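Local coordinates for protein D-aminoacid aminotransferase-like PLP-dependent enzyme (Haemophilus somnus, PDB 3CEB) that is a putative 4-amino-4-deoxychorismate lyase, probably a pyridoxal-phosphate enzyme with the fold of the D-amino acid aminotransferases, at residues Pro92-Ile98 and Ile125-Gly129; Asn138-Asn144 and Tyr182-Ile188. All blocks are in the same frame, centred on the assembly; numbering follows the deposited sequence.

Contact 1 of 2, residues Pro92-Ile98 and Ile125-Gly129; sequences PVFCDHI and IIRQG. With SO4 (sulfate ion), chain E.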
loop_
_atom_site.group_PDB
_atom_site.type_symbol
_atom_site.label_atom_id
_atom_site.label_comp_id
_atom_site.label_asym_id
_atom_site.label_seq_id
_atom_site.Cartn_x
_atom_site.Cartn_y
_atom_site.Cartn_z
ATOM N N PRO A 92 -11.771 2.446 -14.253
ATOM C CA PRO A 92 -10.754 3.454 -14.546
ATOM C C PRO A 92 -11.255 4.835 -14.124
ATOM O O PRO A 92 -12.379 5.200 -14.444
ATOM C CB PRO A 92 -10.575 3.360 -16.075
ATOM C CG PRO A 92 -11.345 2.200 -16.519
ATOM C CD PRO A 92 -12.312 1.820 -15.468
ATOM N N VAL A 93 -10.437 5.563 -13.370
ATOM C CA VAL A 93 -10.802 6.899 -12.922
ATOM C C VAL A 93 -9.687 7.850 -13.375
ATOM O O VAL A 93 -8.508 7.592 -13.181
ATOM C CB VAL A 93 -11.061 6.917 -11.371
ATOM C CG1 VAL A 93 -11.353 8.310 -10.886
ATOM C CG2 VAL A 93 -12.220 6.037 -11.038
ATOM N N PHE A 94 -10.066 8.943 -14.013
ATOM C CA PHE A 94 -9.085 9.859 -14.596
ATOM C C PHE A 94 -8.797 11.019 -13.678
ATOM O O PHE A 94 -9.663 11.815 -13.343
ATOM C CB PHE A 94 -9.561 10.325 -15.988
ATOM C CG PHE A 94 -9.672 9.207 -16.947
ATOM C CD1 PHE A 94 -8.576 8.802 -17.675
ATOM C CD2 PHE A 94 -10.840 8.473 -17.035
ATOM C CE1 PHE A 94 -8.659 7.714 -18.516
ATOM C CE2 PHE A 94 -10.940 7.401 -17.873
ATOM C CZ PHE A 94 -9.847 7.008 -18.614
ATOM N N CYS A 95 -7.559 11.092 -13.253
ATOM C CA CYS A 95 -7.140 12.142 -12.367
ATOM C C CYS A 95 -5.668 12.507 -12.551
ATOM O O CYS A 95 -4.772 11.796 -12.122
ATOM C CB CYS A 95 -7.395 11.684 -10.959
ATOM S SG CYS A 95 -6.929 12.892 -9.735
ATOM N N ASP A 96 -5.441 13.654 -13.162
ATOM C CA ASP A 96 -4.097 14.098 -13.552
ATOM C C ASP A 96 -3.333 14.860 -12.478
ATOM O O ASP A 96 -2.150 15.144 -12.630
ATOM C CB ASP A 96 -4.191 15.017 -14.763
ATOM C CG ASP A 96 -4.521 14.282 -16.024
ATOM O OD1 ASP A 96 -4.416 13.048 -16.046
ATOM O OD2 ASP A 96 -4.846 14.949 -17.027
ATOM N N HIS A 97 -4.020 15.233 -11.416
ATOM C CA HIS A 97 -3.377 16.010 -10.374
ATOM C C HIS A 97 -3.662 15.418 -9.047
ATOM O O HIS A 97 -4.657 15.779 -8.419
ATOM C CB HIS A 97 -3.888 17.439 -10.379
ATOM C CG HIS A 97 -3.502 18.196 -11.603
ATOM N ND1 HIS A 97 -2.224 18.140 -12.127
ATOM C CD2 HIS A 97 -4.217 19.022 -12.408
ATOM C CE1 HIS A 97 -2.173 18.898 -13.211
ATOM N NE2 HIS A 97 -3.364 19.450 -13.397
ATOM N N ILE A 98 -2.799 14.493 -8.651
ATOM C CA ILE A 98 -2.904 13.799 -7.391
ATOM C C ILE A 98 -1.501 13.395 -6.973
ATOM O O ILE A 98 -0.781 12.825 -7.771
ATOM C CB ILE A 98 -3.834 12.565 -7.509
ATOM C CG1 ILE A 98 -3.785 11.721 -6.226
ATOM C CG2 ILE A 98 -3.440 11.709 -8.685
ATOM C CD1 ILE A 98 -4.793 10.572 -6.168
ATOM N N ILE A 125 -6.502 4.305 -11.051
ATOM C CA ILE A 125 -6.237 5.717 -11.292
ATOM C C ILE A 125 -5.310 5.941 -12.485
ATOM O O ILE A 125 -4.133 5.532 -12.490
ATOM C CB ILE A 125 -5.654 6.382 -10.044
ATOM C CG1 ILE A 125 -6.641 6.265 -8.862
ATOM C CG2 ILE A 125 -5.354 7.848 -10.334
ATOM C CD1 ILE A 125 -6.040 6.507 -7.529
ATOM N N ILE A 126 -5.865 6.611 -13.482
ATOM C CA ILE A 126 -5.153 6.980 -14.672
ATOM C C ILE A 126 -4.719 8.421 -14.525
ATOM O O ILE A 126 -5.541 9.345 -14.552
ATOM C CB ILE A 126 -6.048 6.839 -15.908
ATOM C CG1 ILE A 126 -6.678 5.445 -15.897
ATOM C CG2 ILE A 126 -5.250 7.085 -17.170
ATOM C CD1 ILE A 126 -5.644 4.369 -15.731
ATOM N N ARG A 127 -3.408 8.595 -14.391
ATOM C CA ARG A 127 -2.797 9.893 -14.189
ATOM C C ARG A 127 -1.813 10.180 -15.306
ATOM O O ARG A 127 -0.807 9.478 -15.466
ATOM C CB ARG A 127 -2.064 9.891 -12.845
ATOM C CG ARG A 127 -1.326 11.179 -12.483
ATOM C CD ARG A 127 -0.394 10.998 -11.293
ATOM N NE ARG A 127 0.290 12.240 -10.990
ATOM C CZ ARG A 127 1.388 12.669 -11.609
ATOM N NH1 ARG A 127 1.952 11.932 -12.536
ATOM N NH2 ARG A 127 1.938 13.825 -11.294
ATOM N N GLN A 128 -2.116 11.228 -16.068
ATOM C CA GLN A 128 -1.224 11.694 -17.109
ATOM C C GLN A 128 -0.901 10.551 -18.044
ATOM O O GLN A 128 0.251 10.306 -18.356
ATOM C CB GLN A 128 0.041 12.287 -16.477
ATOM C CG GLN A 128 -0.236 13.702 -15.948
ATOM C CD GLN A 128 0.898 14.329 -15.119
ATOM O OE1 GLN A 128 2.073 14.257 -15.482
ATOM N NE2 GLN A 128 0.528 14.969 -14.006
ATOM N N GLY A 129 -1.958 9.827 -18.413
ATOM C CA GLY A 129 -1.947 8.772 -19.440
ATOM C C GLY A 129 -1.514 7.404 -18.934
ATOM O O GLY A 129 -1.551 6.397 -19.659
HETATM S S SO4 E . -7.667 16.354 -12.792
HETATM O O1 SO4 E . -6.906 15.952 -11.609
HETATM O O2 SO4 E . -7.634 15.322 -13.839
HETATM O O3 SO4 E . -7.013 17.581 -13.291
HETATM O O4 SO4 E . -9.069 16.540 -12.401
#

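Contact 2 of 2, residues Asn138-Asn144 and Tyr182-Ile188; sequences NLIFRQN and YEEIRLI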
loop_
_atom_site.group_PDB
_atom_site.type_symbol
_atom_site.label_atom_id
_atom_site.label_comp_id
_atom_site.label_asym_id
_atom_site.label_seq_id
_atom_site.Cartn_x
_atom_site.Cartn_y
_atom_site.Cartn_z
ATOM N N ASN A 138 -1.367 -0.973 -4.850
ATOM C CA ASN A 138 -0.834 -0.946 -6.179
ATOM C C ASN A 138 -1.590 -1.966 -7.067
ATOM O O ASN A 138 -2.399 -2.760 -6.593
ATOM C CB ASN A 138 0.677 -1.238 -6.178
ATOM C CG ASN A 138 1.476 -0.204 -5.412
ATOM O OD1 ASN A 138 2.127 -0.528 -4.410
ATOM N ND2 ASN A 138 1.428 1.051 -5.863
ATOM N N LEU A 139 -1.266 -1.974 -8.360
ATOM C CA LEU A 139 -1.911 -2.892 -9.289
ATOM C C LEU A 139 -0.916 -3.757 -10.064
ATOM O O LEU A 139 0.223 -3.360 -10.317
ATOM C CB LEU A 139 -2.839 -2.120 -10.237
ATOM C CG LEU A 139 -4.050 -1.403 -9.640
ATOM C CD1 LEU A 139 -4.580 -0.440 -10.659
ATOM C CD2 LEU A 139 -5.159 -2.330 -9.106
ATOM N N ILE A 140 -1.379 -4.970 -10.388
ATOM C CA ILE A 140 -0.618 -5.940 -11.163
ATOM C C ILE A 140 -1.508 -6.475 -12.276
ATOM O O ILE A 140 -2.718 -6.592 -12.132
ATOM C CB ILE A 140 -0.022 -7.096 -10.297
ATOM C CG1 ILE A 140 -1.105 -7.953 -9.634
ATOM C CG2 ILE A 140 0.887 -6.543 -9.224
ATOM C CD1 ILE A 140 -0.551 -9.220 -8.928
ATOM N N PHE A 141 -0.883 -6.782 -13.393
ATOM C CA PHE A 141 -1.583 -7.145 -14.604
ATOM C C PHE A 141 -0.967 -8.387 -15.184
ATOM O O PHE A 141 0.235 -8.496 -15.284
ATOM C CB PHE A 141 -1.459 -5.987 -15.587
ATOM C CG PHE A 141 -2.059 -4.700 -15.069
ATOM C CD1 PHE A 141 -1.309 -3.816 -14.325
ATOM C CD2 PHE A 141 -3.397 -4.390 -15.300
ATOM C CE1 PHE A 141 -1.887 -2.643 -13.809
ATOM C CE2 PHE A 141 -3.978 -3.221 -14.812
ATOM C CZ PHE A 141 -3.225 -2.352 -14.049
ATOM N N ARG A 142 -1.786 -9.346 -15.562
ATOM C CA ARG A 142 -1.239 -10.612 -16.020
ATOM C C ARG A 142 -0.987 -10.611 -17.507
ATOM O O ARG A 142 -1.806 -10.203 -18.274
ATOM C CB ARG A 142 -2.139 -11.782 -15.608
ATOM C CG ARG A 142 -1.457 -13.132 -15.742
ATOM C CD ARG A 142 -2.282 -14.275 -15.113
ATOM N NE ARG A 142 -3.626 -14.435 -15.702
ATOM C CZ ARG A 142 -3.881 -14.950 -16.912
ATOM N NH1 ARG A 142 -2.878 -15.345 -17.712
ATOM N NH2 ARG A 142 -5.143 -15.054 -17.339
ATOM N N GLN A 143 0.190 -11.058 -17.889
ATOM C CA GLN A 143 0.534 -11.196 -19.289
ATOM C C GLN A 143 1.347 -12.445 -19.451
ATOM O O GLN A 143 2.379 -12.633 -18.809
ATOM C CB GLN A 143 1.333 -10.010 -19.778
ATOM C CG GLN A 143 1.440 -9.966 -21.255
ATOM C CD GLN A 143 2.070 -8.701 -21.723
ATOM O OE1 GLN A 143 3.241 -8.473 -21.452
ATOM N NE2 GLN A 143 1.302 -7.850 -22.413
ATOM N N ASN A 144 0.879 -13.316 -20.315
ATOM C CA ASN A 144 1.499 -14.618 -20.402
ATOM C C ASN A 144 1.338 -15.286 -19.052
ATOM O O ASN A 144 0.211 -15.481 -18.539
ATOM C CB ASN A 144 2.985 -14.465 -20.719
ATOM C CG ASN A 144 3.229 -14.276 -22.207
ATOM O OD1 ASN A 144 2.301 -13.924 -22.951
ATOM N ND2 ASN A 144 4.464 -14.544 -22.660
ATOM N N TYR A 182 -3.261 -6.829 -21.607
ATOM C CA TYR A 182 -3.300 -7.651 -20.368
ATOM C C TYR A 182 -4.570 -8.535 -20.197
ATOM O O TYR A 182 -5.615 -8.264 -20.768
ATOM C CB TYR A 182 -3.020 -6.771 -19.144
ATOM C CG TYR A 182 -1.672 -6.119 -19.257
ATOM C CD1 TYR A 182 -0.523 -6.828 -18.974
ATOM C CD2 TYR A 182 -1.529 -4.812 -19.688
ATOM C CE1 TYR A 182 0.723 -6.264 -19.112
ATOM C CE2 TYR A 182 -0.268 -4.227 -19.827
ATOM C CZ TYR A 182 0.843 -4.971 -19.537
ATOM O OH TYR A 182 2.090 -4.445 -19.645
ATOM N N GLU A 183 -4.445 -9.599 -19.410
ATOM C CA GLU A 183 -5.460 -10.625 -19.307
ATOM C C GLU A 183 -6.245 -10.643 -18.022
ATOM O O GLU A 183 -7.256 -11.318 -17.924
ATOM C CB GLU A 183 -4.774 -11.971 -19.422
ATOM C CG GLU A 183 -3.949 -12.126 -20.695
ATOM C CD GLU A 183 -3.291 -13.465 -20.785
ATOM O OE1 GLU A 183 -3.938 -14.440 -21.210
ATOM O OE2 GLU A 183 -2.111 -13.539 -20.422
ATOM N N GLU A 184 -5.792 -9.876 -17.045
ATOM C CA GLU A 184 -6.348 -9.932 -15.711
ATOM C C GLU A 184 -5.708 -8.851 -14.881
ATOM O O GLU A 184 -4.549 -8.538 -15.105
ATOM C CB GLU A 184 -6.030 -11.288 -15.089
ATOM C CG GLU A 184 -6.668 -11.506 -13.730
ATOM C CD GLU A 184 -6.322 -12.845 -13.077
ATOM O OE1 GLU A 184 -5.816 -13.758 -13.739
ATOM O OE2 GLU A 184 -6.569 -12.986 -11.865
ATOM N N ILE A 185 -6.473 -8.290 -13.944
ATOM C CA ILE A 185 -6.030 -7.213 -13.066
ATOM C C ILE A 185 -6.222 -7.605 -11.618
ATOM O O ILE A 185 -7.242 -8.189 -11.259
ATOM C CB ILE A 185 -6.884 -5.908 -13.244
ATOM C CG1 ILE A 185 -7.046 -5.540 -14.730
ATOM C CG2 ILE A 185 -6.283 -4.740 -12.414
ATOM C CD1 ILE A 185 -7.752 -4.241 -14.961
ATOM N N ARG A 186 -5.260 -7.281 -10.769
ATOM C CA ARG A 186 -5.426 -7.527 -9.347
ATOM C C ARG A 186 -4.786 -6.456 -8.518
ATOM O O ARG A 186 -3.954 -5.688 -9.011
ATOM C CB ARG A 186 -4.831 -8.861 -8.921
ATOM C CG ARG A 186 -5.680 -10.029 -9.288
ATOM C CD ARG A 186 -5.168 -11.248 -8.573
ATOM N NE ARG A 186 -5.313 -12.458 -9.384
ATOM C CZ ARG A 186 -4.836 -13.657 -9.036
ATOM N NH1 ARG A 186 -4.195 -13.789 -7.872
ATOM N NH2 ARG A 186 -4.999 -14.715 -9.849
ATOM N N LEU A 187 -5.192 -6.371 -7.267
ATOM C CA LEU A 187 -4.545 -5.496 -6.350
ATOM C C LEU A 187 -3.517 -6.118 -5.432
ATOM O O LEU A 187 -3.604 -7.240 -5.080
ATOM C CB LEU A 187 -5.542 -4.590 -5.647
ATOM C CG LEU A 187 -6.363 -4.956 -4.434
ATOM C CD1 LEU A 187 -5.555 -5.291 -3.273
ATOM C CD2 LEU A 187 -7.175 -3.805 -4.145
ATOM N N ILE A 188 -2.506 -5.372 -5.091
ATOM C CA ILE A 188 -1.557 -5.825 -4.066
ATOM C C ILE A 188 -1.357 -4.715 -3.011
ATOM O O ILE A 188 -1.321 -3.521 -3.327
ATOM C CB ILE A 188 -0.160 -6.205 -4.638
ATOM C CG1 ILE A 188 0.423 -5.042 -5.432
ATOM C CG2 ILE A 188 -0.173 -7.477 -5.456
ATOM C CD1 ILE A 188 1.922 -5.290 -5.784
#

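Contact 1 of 2, residues Pro92-Ile98 and Ile125-Gly129
Backbone pairing joins Val93 and Phe94 to Ile125 and Ile126 as parallel neighbours. Ile126 N gives a nearly straight hydrogen bond to Val93 O (2.8 Å), and Cys95 N returns one to Ile126 O (3.0 Å), so Ile126 is held through both its N-H and its carbonyl. CA-H groups of Ile125 and Phe94 add close approaches to the same two carbonyl oxygens.

Apolar contacts differ on the two faces. On one, the side chains of Phe94 and Ile126 run side by side in the same direction. The ring atoms CD1 and CE1 of Phe94 touch CB and CG2 of Ile126 (CD1 to CB 3.7 Å), and Phe176 meets the Phe94 ring edge-to-face. Val93 and Ile125 occupy the other face, under helix 108-114. This is the parallel pairing of strands 90-94 and 122-127 in a three-stranded mixed sheet, with helix 108-114 lying in the connection between them, in a protein of the class IV aminotransferase family.

At and beyond the strand ends, polar side chains take over. Asp96 OD1 accepts the backbone N-H of Gln128 at 2.9 Å, the donor standing above the carboxylate plane. The extended Gln128 side chain (chi2 172°) carries NE2 to Asp96 O, 3.0 Å away and in the carbonyl plane, so Asp96 and Gln128 are tied twice. Arg127, the last residue of its strand, reaches to the 95-98 loop with its chain extended from CG to NE. Arg127 NE makes a weak hydrogen bond to Ile98 O (3.4 Å), with Asp96 O over one face of the guanidinium.

A sulfate, probably from the crystallisation liquor, sits on the turn: Asp96 N points straight at O2 (2.8 Å), and His97 N binds O1 less directly at 3.0 Å.

Contact 2 of 2, residues Asn138-Asn144 and Tyr182-Ile188
The Tyr182 ring receives Phe141 CB over one face, 4.0 Å from its centroid in a CH-pi contact, while Arg142 O lies in plane at its edge. The Gln143 side chain crosses that of Tyr182 obliquely, with its amide plane 17° from the ring plane. Glu183 CB covers one face of the Arg142 guanidinium, and Glu184 OE1 and Asn144 O lie at its edge, in plane. A bend at chi3 (59°) brings Arg142 NE to Glu184 OE1, on its anti side, at 3.0 Å. Glu183 OE2, 3.3 Å from Arg142 NH1, stands well out of the guanidinium plane; it meets Arg142 by charge alone and takes a weak hydrogen bond from Asn144 N. Arg186 grips Glu184 OE2 side-on through NE (2.8 Å) and NH2, so Glu184 bridges two arginines.

Beneath this network the antiparallel strands pair through reciprocal hydrogen bonds at Asn138-Ile188 and Ile140-Arg186, continued by Arg142 N to Glu184 O. Ile140 CG2 meets Ile188 CD1 at 3.8 Å, the two side chains crossing at about a right angle; on the other face Ile185 lies alongside Phe141, with Ile185 CG2 3.7 Å from Phe141 CE2.

The pair forms one margin of a four-stranded mixed sheet. Ile188 packs on helix 158-165, Trp147 of strand 146-150 touches Ile140, Arg142 and Arg186, and Met124 of strand 122-127 meets Leu139, Phe141 and Ile185.

Contact 1 closes before contact 2 opens, so the two pairings follow one another along the chain within a single class IV aminotransferase region. Their centres lie about 18 Å apart and their nearest atoms about 5 Å, without touching. They belong to different sheets: a parallel pairing in the three-stranded mixed sheet, and an antiparallel one in the four-stranded mixed sheet. Strand 122-127 links them spatially, since it supplies Ile125 and Ile126 to contact 1 while its Met124 packs against the side chains of contact 2, so Met124 joins the two sheets. Lys103, seen modified by pyridoxal phosphate, falls in sequence between the segments of contact 1.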